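Local coordinates for periplasmic sugar-binding protein (Chloroflexus aurantiacus, PDB 4RXU), which binds beta-D-glucopyranose in the cleft between its two lobes and probably serves as the solute-receiving component of an ABC-type sugar transporter, at residues L303-D306 / A307-A310; F297-V300 / R301-V304; K213-G216 / Q217-N221. All coordinates share one frame; numbering follows the deposited sequence. Where two conformers were deposited one is given.

In the fold
The three contacts fall on two sides of the sugar-binding cleft of a two-lobed periplasmic binding protein. Interaction 3 comes first along the chain, in helix 208-218, and its tail bonds to Ala161, just after strand 155-159 of the four-stranded parallel sheet. Interaction 2 follows, joining strand 295-298 to helix 300-315, and interaction 1 continues along that helix, sharing Leu303 and Val304. Between centres, interactions 1 and 2 are about 10 Å apart, whereas interaction 3 lies about 27 Å from interaction 2 and about 32 Å from interaction 1. Interactions 1 and 2 thus stand on one side of the chain's centre and interaction 3 on the other, with the glucose bound by Lys298 of interaction 2.

Interaction 1. Residues L303-D306 / A307-A310; sequences LVQD and AIKA
The Asp306 carboxylate and the Gln305 amide are the flat side-chain groups here, and Lys309 and Ile308 approach them from the next turn of helix 300-315. Residues 303-310 make up two turns of this alpha-helix. At the carboxylate, OD1 is the oxygen that faces Lys309, with Lys309 NZ 4.0 Å from Asp306 OD1. This separation is too long for a salt bridge, and since Lys309 has a second conformer, even the charge proximity is doubtful. The amide of Gln305 lies beside Ile308. Four successive i to i+4 backbone bonds hold the two turns together: Leu303 O, Val304 O, Gln305 O and Asp306 O accept from Ala307 N, Ile308 N, Lys309 N and Ala310 N in that order. The shortest is Lys309 N to Gln305 O at 2.8 Å, with an N-H...O angle of 168°.

The helix packs against the lobe's mixed sheet and helix 44-59. Leu303, Val304 and Ala307 touch Tyr117 of strand 113-117, Leu303 also reaches Val131 and Phe133, and Val304 and Ile308 both meet Ala55. Asp306 OD2 makes a weak hydrogen bond to Ser338 OG.

In the conformer of Lys309 described, Gln305 and Lys309 cross at roughly a right angle, with Lys309 CE 3.7 Å from Gln305 CG. Val304 and Ile308 instead lie side by side, pointing the same way. Because Val304 CG1 is anti to its own backbone N (chi1 157°), it sits beside the carbonyl and reaches along the helix, ending 3.6 Å from Ile308 CD1.

Interaction 2. Residues F297-V300 / R301-V304; sequences FKDV and RTLV. With BGC (beta-D-glucopyranose), chain C.
The chain leaves strand 295-298, turns at Asp299 and winds into helix 300-315, so Asp299 occupies the N-cap. Asp299 O accepts from Thr302 N at 2.9 Å, the donor standing well above the carbonyl plane, and more weakly from Leu303 N. Val304 N then closes a regular helical turn onto Val300 O at 2.9 Å, with an N-H...O angle of 169°.

In this strand-to-helix junction of the periplasmic binding protein fold, the Asp299 carboxylate, with CG anti to the backbone N (chi1 -167°), swings beside the first turn, where OD1 takes a weak capping bond from Arg301 N. Arg301 folds back, bent at chi3, and grips the same carboxylate side-on: Arg301 NE meets Asp299 OD1 at 3.0 Å on its syn lone pair, and Arg301 NH2 meets Asp299 OD2 at 2.9 Å. The two planes lie 20° apart, nearly coplanar, which suits the side-on, two-nitrogen grip. Arg301 NH1 bonds to Ser355 O.

Lys298, at the end of the strand just before the N-cap, reaches the glucose. Lys298 NZ donates to both O2 (2.9 Å) and O3 (3.0 Å) of the sugar and also bonds to Gln277 OE1. On the helix side, Val300 CG1 lies 4.0 Å from Val304 CG2.

Interaction 3. Residues K213-G216 / Q217-N221; sequences KIIG and QVTTN
Around the C-terminal turn of helix 208-218, Ile214 and Ile215 meet Val218 and Thr219 as the chain leaves the helix for an ST turn. The main-chain bonding here is weaker and less regular than in mid-helix. Gln217 N is shared between two acceptors, both weakly: Lys213 O and Ile214 O. Ile214 O in turn takes a second weak bond, from Val218 N. Val218 N also reaches Ile215 O at 3.1 Å, an i to i+3 bond of 3-10 character whose donor stands 67° above the carbonyl plane. Thr219 N comes within 2.8 Å of Ile215 O, but at a poor angle, and is not hydrogen-bonded to it. A water donates to Gly216 O at 3.3 Å and, weakly, to Gln217 O.

Side chain meets side chain at van der Waals range. Ile214 CG2 and Val218 CG2 form an apolar contact at 4.3 Å, and Ile215 CG2 lies 4.1 Å from Thr219 CB, the latter two side chains crossing at about a right angle. The isoleucines turn to the neighbouring helix 167-185, Ile214 touching Phe173 and Ile215 touching Phe170.

Polar side-chain ends find partners beyond the turn. Gln217, extended beyond CG, passes Lys213 O with its CG and anchors its amide on the chain near helix 195-199: OE1 accepts from Glu196 N and pairs with Ser194 OG, and NE2 bonds to Ser195 OG. Thr219 OG1 donates to Gly162 O, and backbone hydrogen bonds join Val218 and Thr220 with Ala161.

Placed anti to its own backbone N (chi1 -174°), Thr219 OG1 leans over the following residues and closes the ST turn by accepting from Asn221 N at 3.0 Å.

Interaction 1. Residues L303-D306 / A307-A310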
loop_
_atom_site.group_PDB
_atom_site.type_symbol
_atom_site.label_atom_id
_atom_site.label_comp_id
_atom_site.label_asym_id
_atom_site.label_seq_id
_atom_site.Cartn_x
_atom_site.Cartn_y
_atom_site.Cartn_z
ATOM N N LEU A 303 -7.169 0.614 -11.155
ATOM C CA LEU A 303 -7.286 -0.625 -10.402
ATOM C C LEU A 303 -8.750 -1.077 -10.417
ATOM O O LEU A 303 -9.061 -2.248 -10.685
ATOM C CB LEU A 303 -6.789 -0.421 -8.972
ATOM C CG LEU A 303 -6.371 -1.722 -8.266
ATOM C CD1 LEU A 303 -5.025 -2.215 -8.767
ATOM C CD2 LEU A 303 -6.338 -1.555 -6.757
ATOM N N VAL A 304 -9.652 -0.134 -10.143
ATOM C CA VAL A 304 -11.068 -0.415 -10.129
ATOM C C VAL A 304 -11.528 -0.924 -11.492
ATOM O O VAL A 304 -12.243 -1.930 -11.588
ATOM C CB VAL A 304 -11.851 0.840 -9.694
ATOM C CG1 VAL A 304 -13.294 0.812 -10.184
ATOM C CG2 VAL A 304 -11.771 0.999 -8.177
ATOM N N GLN A 305 -11.153 -0.216 -12.554
ATOM C CA GLN A 305 -11.605 -0.625 -13.893
ATOM C C GLN A 305 -11.042 -1.989 -14.268
ATOM O O GLN A 305 -11.732 -2.790 -14.871
ATOM C CB GLN A 305 -11.276 0.416 -14.962
ATOM C CG GLN A 305 -12.269 0.412 -16.128
ATOM C CD GLN A 305 -13.671 0.847 -15.710
ATOM O OE1 GLN A 305 -13.850 1.802 -14.940
ATOM N NE2 GLN A 305 -14.667 0.143 -16.206
ATOM N N ASP A 306 -9.779 -2.247 -13.905
ATOM C CA ASP A 306 -9.158 -3.552 -14.168
ATOM C C ASP A 306 -9.953 -4.668 -13.515
ATOM O O ASP A 306 -10.206 -5.702 -14.113
ATOM C CB ASP A 306 -7.703 -3.580 -13.716
ATOM C CG ASP A 306 -6.773 -2.930 -14.705
ATOM O OD1 ASP A 306 -7.195 -2.588 -15.839
ATOM O OD2 ASP A 306 -5.593 -2.787 -14.332
ATOM N N ALA A 307 -10.404 -4.415 -12.296
ATOM C CA ALA A 307 -11.223 -5.399 -11.565
ATOM C C ALA A 307 -12.614 -5.584 -12.180
ATOM O O ALA A 307 -13.123 -6.706 -12.282
ATOM C CB ALA A 307 -11.357 -5.000 -10.105
ATOM N N ILE A 308 -13.233 -4.479 -12.549
ATOM C CA ILE A 308 -14.564 -4.551 -13.153
ATOM C C ILE A 308 -14.445 -5.297 -14.489
ATOM O O ILE A 308 -15.238 -6.190 -14.796
ATOM C CB ILE A 308 -15.197 -3.159 -13.326
ATOM C CG1 ILE A 308 -15.501 -2.541 -11.958
ATOM C CG2 ILE A 308 -16.475 -3.262 -14.178
ATOM C CD1 ILE A 308 -15.820 -1.054 -12.007
ATOM N N LYS A 309 -13.477 -4.909 -15.302
ATOM C CA LYS A 309 -13.279 -5.547 -16.606
ATOM C C LYS A 309 -13.060 -7.067 -16.457
ATOM O O LYS A 309 -13.634 -7.888 -17.195
ATOM C CB LYS A 309 -12.128 -4.876 -17.367
ATOM C CG LYS A 309 -12.453 -3.470 -17.875
ATOM C CD LYS A 309 -11.367 -2.885 -18.779
ATOM C CE LYS A 309 -10.289 -2.101 -18.046
ATOM N NZ LYS A 309 -9.358 -1.477 -19.035
ATOM N N ALA A 310 -12.265 -7.465 -15.480
ATOM C CA ALA A 310 -11.984 -8.888 -15.286
ATOM C C ALA A 310 -13.242 -9.600 -14.852
ATOM O O ALA A 310 -13.541 -10.681 -15.358
ATOM C CB ALA A 310 -10.877 -9.095 -14.280
#

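Interaction 2. Residues F297-V300 / R301-V304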
loop_
_atom_site.group_PDB
_atom_site.type_symbol
_atom_site.label_atom_id
_atom_site.label_comp_id
_atom_site.label_asym_id
_atom_site.label_seq_id
_atom_site.Cartn_x
_atom_site.Cartn_y
_atom_site.Cartn_z
ATOM N N PHE A 297 1.902 7.778 -6.336
ATOM C CA PHE A 297 0.529 7.845 -6.832
ATOM C C PHE A 297 0.184 6.516 -7.468
ATOM O O PHE A 297 0.872 6.067 -8.370
ATOM C CB PHE A 297 0.410 8.963 -7.875
ATOM C CG PHE A 297 -0.887 8.972 -8.651
ATOM C CD1 PHE A 297 -2.112 8.921 -7.990
ATOM C CD2 PHE A 297 -0.887 9.034 -10.039
ATOM C CE1 PHE A 297 -3.295 8.937 -8.703
ATOM C CE2 PHE A 297 -2.081 9.054 -10.753
ATOM C CZ PHE A 297 -3.277 8.992 -10.079
ATOM N N LYS A 298 -0.892 5.907 -6.981
ATOM C CA LYS A 298 -1.431 4.649 -7.485
ATOM C C LYS A 298 -2.848 4.936 -7.980
ATOM O O LYS A 298 -3.728 5.244 -7.178
ATOM C CB LYS A 298 -1.415 3.583 -6.380
ATOM C CG LYS A 298 -0.098 3.525 -5.602
ATOM C CD LYS A 298 0.156 2.254 -4.830
ATOM C CE LYS A 298 -0.963 1.949 -3.862
ATOM N NZ LYS A 298 -0.536 0.839 -2.961
ATOM N N ASP A 299 -3.044 4.925 -9.297
ATOM C CA ASP A 299 -4.292 5.398 -9.862
ATOM C C ASP A 299 -5.383 4.368 -9.621
ATOM O O ASP A 299 -5.536 3.410 -10.366
ATOM C CB ASP A 299 -4.111 5.722 -11.353
ATOM C CG ASP A 299 -5.259 6.503 -11.937
ATOM O OD1 ASP A 299 -6.387 6.440 -11.380
ATOM O OD2 ASP A 299 -5.024 7.184 -12.961
ATOM N N VAL A 300 -6.131 4.595 -8.547
ATOM C CA VAL A 300 -7.225 3.716 -8.150
ATOM C C VAL A 300 -8.300 3.607 -9.220
ATOM O O VAL A 300 -9.003 2.605 -9.296
ATOM C CB VAL A 300 -7.802 4.152 -6.774
ATOM C CG1 VAL A 300 -9.010 3.305 -6.393
ATOM C CG2 VAL A 300 -6.747 4.038 -5.678
ATOM N N ARG A 301 -8.448 4.616 -10.069
ATOM C CA ARG A 301 -9.383 4.470 -11.194
ATOM C C ARG A 301 -9.016 3.289 -12.099
ATOM O O ARG A 301 -9.881 2.548 -12.569
ATOM C CB ARG A 301 -9.437 5.749 -12.050
ATOM C CG ARG A 301 -9.783 6.991 -11.258
ATOM C CD ARG A 301 -9.659 8.236 -12.103
ATOM N NE ARG A 301 -8.288 8.444 -12.534
ATOM C CZ ARG A 301 -7.878 9.459 -13.276
ATOM N NH1 ARG A 301 -8.751 10.374 -13.701
ATOM N NH2 ARG A 301 -6.596 9.535 -13.614
ATOM N N THR A 302 -7.713 3.111 -12.319
ATOM C CA THR A 302 -7.251 2.006 -13.153
ATOM C C THR A 302 -7.459 0.662 -12.449
ATOM O O THR A 302 -7.871 -0.306 -13.071
ATOM C CB THR A 302 -5.770 2.159 -13.519
ATOM O OG1 THR A 302 -5.583 3.451 -14.123
ATOM C CG2 THR A 302 -5.299 1.065 -14.487
ATOM N N LEU A 303 -7.169 0.614 -11.155
ATOM C CA LEU A 303 -7.286 -0.625 -10.402
ATOM C C LEU A 303 -8.750 -1.077 -10.417
ATOM O O LEU A 303 -9.061 -2.248 -10.685
ATOM C CB LEU A 303 -6.789 -0.421 -8.972
ATOM C CG LEU A 303 -6.371 -1.722 -8.266
ATOM C CD1 LEU A 303 -5.025 -2.215 -8.767
ATOM C CD2 LEU A 303 -6.338 -1.555 -6.757
ATOM N N VAL A 304 -9.652 -0.134 -10.143
ATOM C CA VAL A 304 -11.068 -0.415 -10.129
ATOM C C VAL A 304 -11.528 -0.924 -11.492
ATOM O O VAL A 304 -12.243 -1.930 -11.588
ATOM C CB VAL A 304 -11.851 0.840 -9.694
ATOM C CG1 VAL A 304 -13.294 0.812 -10.184
ATOM C CG2 VAL A 304 -11.771 0.999 -8.177
HETATM C C2 BGC C . -2.391 -0.567 0.123
HETATM C C3 BGC C . -1.931 0.853 0.382
HETATM C C4 BGC C . -2.526 1.342 1.695
HETATM C C5 BGC C . -2.244 0.357 2.830
HETATM C C6 BGC C . -2.949 0.706 4.121
HETATM C C1 BGC C . -1.877 -1.354 1.317
HETATM O O1 BGC C . -2.001 -2.735 1.148
HETATM O O2 BGC C . -1.830 -1.032 -1.109
HETATM O O3 BGC C . -2.360 1.662 -0.710
HETATM O O4 BGC C . -1.876 2.576 2.056
HETATM O O5 BGC C . -2.634 -0.951 2.459
HETATM O O6 BGC C . -4.342 0.958 3.917
#

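Interaction 3. Residues K213-G216 / Q217-N221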
loop_
_atom_site.group_PDB
_atom_site.type_symbol
_atom_site.label_atom_id
_atom_site.label_comp_id
_atom_site.label_asym_id
_atom_site.label_seq_id
_atom_site.Cartn_x
_atom_site.Cartn_y
_atom_site.Cartn_z
ATOM N N LYS A 213 11.037 -9.664 11.061
ATOM C CA LYS A 213 11.699 -9.158 12.293
ATOM C C LYS A 213 11.909 -7.646 12.221
ATOM O O LYS A 213 11.736 -6.942 13.201
ATOM C CB LYS A 213 13.048 -9.836 12.559
ATOM C CG LYS A 213 12.930 -11.326 12.827
ATOM C CD LYS A 213 14.199 -11.904 13.393
ATOM C CE LYS A 213 15.219 -12.131 12.321
ATOM N NZ LYS A 213 16.464 -12.636 12.964
ATOM N N ILE A 214 12.285 -7.160 11.040
ATOM C CA ILE A 214 12.446 -5.727 10.862
ATOM C C ILE A 214 11.096 -5.048 10.960
ATOM O O ILE A 214 10.931 -4.078 11.715
ATOM C CB ILE A 214 13.137 -5.360 9.523
ATOM C CG1 ILE A 214 14.542 -5.977 9.456
ATOM C CG2 ILE A 214 13.218 -3.845 9.372
ATOM C CD1 ILE A 214 15.135 -5.876 8.063
ATOM N N ILE A 215 10.128 -5.571 10.210
ATOM C CA ILE A 215 8.798 -4.973 10.199
ATOM C C ILE A 215 8.235 -4.943 11.611
ATOM O O ILE A 215 7.628 -3.975 12.009
ATOM C CB ILE A 215 7.860 -5.675 9.182
ATOM C CG1 ILE A 215 8.375 -5.391 7.775
ATOM C CG2 ILE A 215 6.378 -5.304 9.395
ATOM C CD1 ILE A 215 7.761 -6.267 6.714
ATOM N N GLY A 216 8.480 -5.983 12.393
ATOM C CA GLY A 216 7.971 -5.989 13.780
ATOM C C GLY A 216 8.459 -4.815 14.604
ATOM O O GLY A 216 7.761 -4.297 15.459
ATOM N N GLN A 217 9.710 -4.431 14.369
ATOM C CA GLN A 217 10.311 -3.307 15.098
ATOM C C GLN A 217 9.854 -1.939 14.600
ATOM O O GLN A 217 9.886 -0.962 15.364
ATOM C CB GLN A 217 11.824 -3.357 14.993
ATOM C CG GLN A 217 12.436 -4.456 15.810
ATOM C CD GLN A 217 13.929 -4.261 15.926
ATOM O OE1 GLN A 217 14.589 -3.906 14.957
ATOM N NE2 GLN A 217 14.468 -4.516 17.098
ATOM N N VAL A 218 9.456 -1.868 13.334
ATOM C CA VAL A 218 9.157 -0.570 12.692
ATOM C C VAL A 218 7.728 -0.465 12.157
ATOM O O VAL A 218 7.415 0.447 11.418
ATOM C CB VAL A 218 10.195 -0.177 11.602
ATOM C CG1 VAL A 218 11.613 -0.236 12.163
ATOM C CG2 VAL A 218 10.071 -1.026 10.336
ATOM N N THR A 219 6.842 -1.359 12.576
ATOM C CA THR A 219 5.503 -1.384 12.001
ATOM C C THR A 219 4.649 -0.241 12.504
ATOM O O THR A 219 4.632 0.068 13.694
ATOM C CB THR A 219 4.769 -2.741 12.171
ATOM O OG1 THR A 219 3.541 -2.690 11.441
ATOM C CG2 THR A 219 4.464 -3.075 13.638
ATOM N N THR A 220 3.938 0.353 11.557
ATOM C CA THR A 220 2.909 1.335 11.829
ATOM C C THR A 220 1.544 0.685 11.971
ATOM O O THR A 220 0.591 1.345 12.376
ATOM C CB THR A 220 2.792 2.321 10.681
ATOM O OG1 THR A 220 2.359 1.614 9.501
ATOM C CG2 THR A 220 4.091 3.001 10.418
ATOM N N ASN A 221 1.432 -0.594 11.579
ATOM C CA ASN A 221 0.128 -1.274 11.516
ATOM C C ASN A 221 -0.907 -0.497 10.685
ATOM O O ASN A 221 -2.119 -0.608 10.917
ATOM C CB ASN A 221 -0.410 -1.537 12.920
ATOM C CG ASN A 221 0.324 -2.657 13.617
ATOM O OD1 ASN A 221 0.771 -3.603 12.987
ATOM N ND2 ASN A 221 0.437 -2.559 14.923
HETATM O O HOH W 1 7.529 -1.517 17.193
#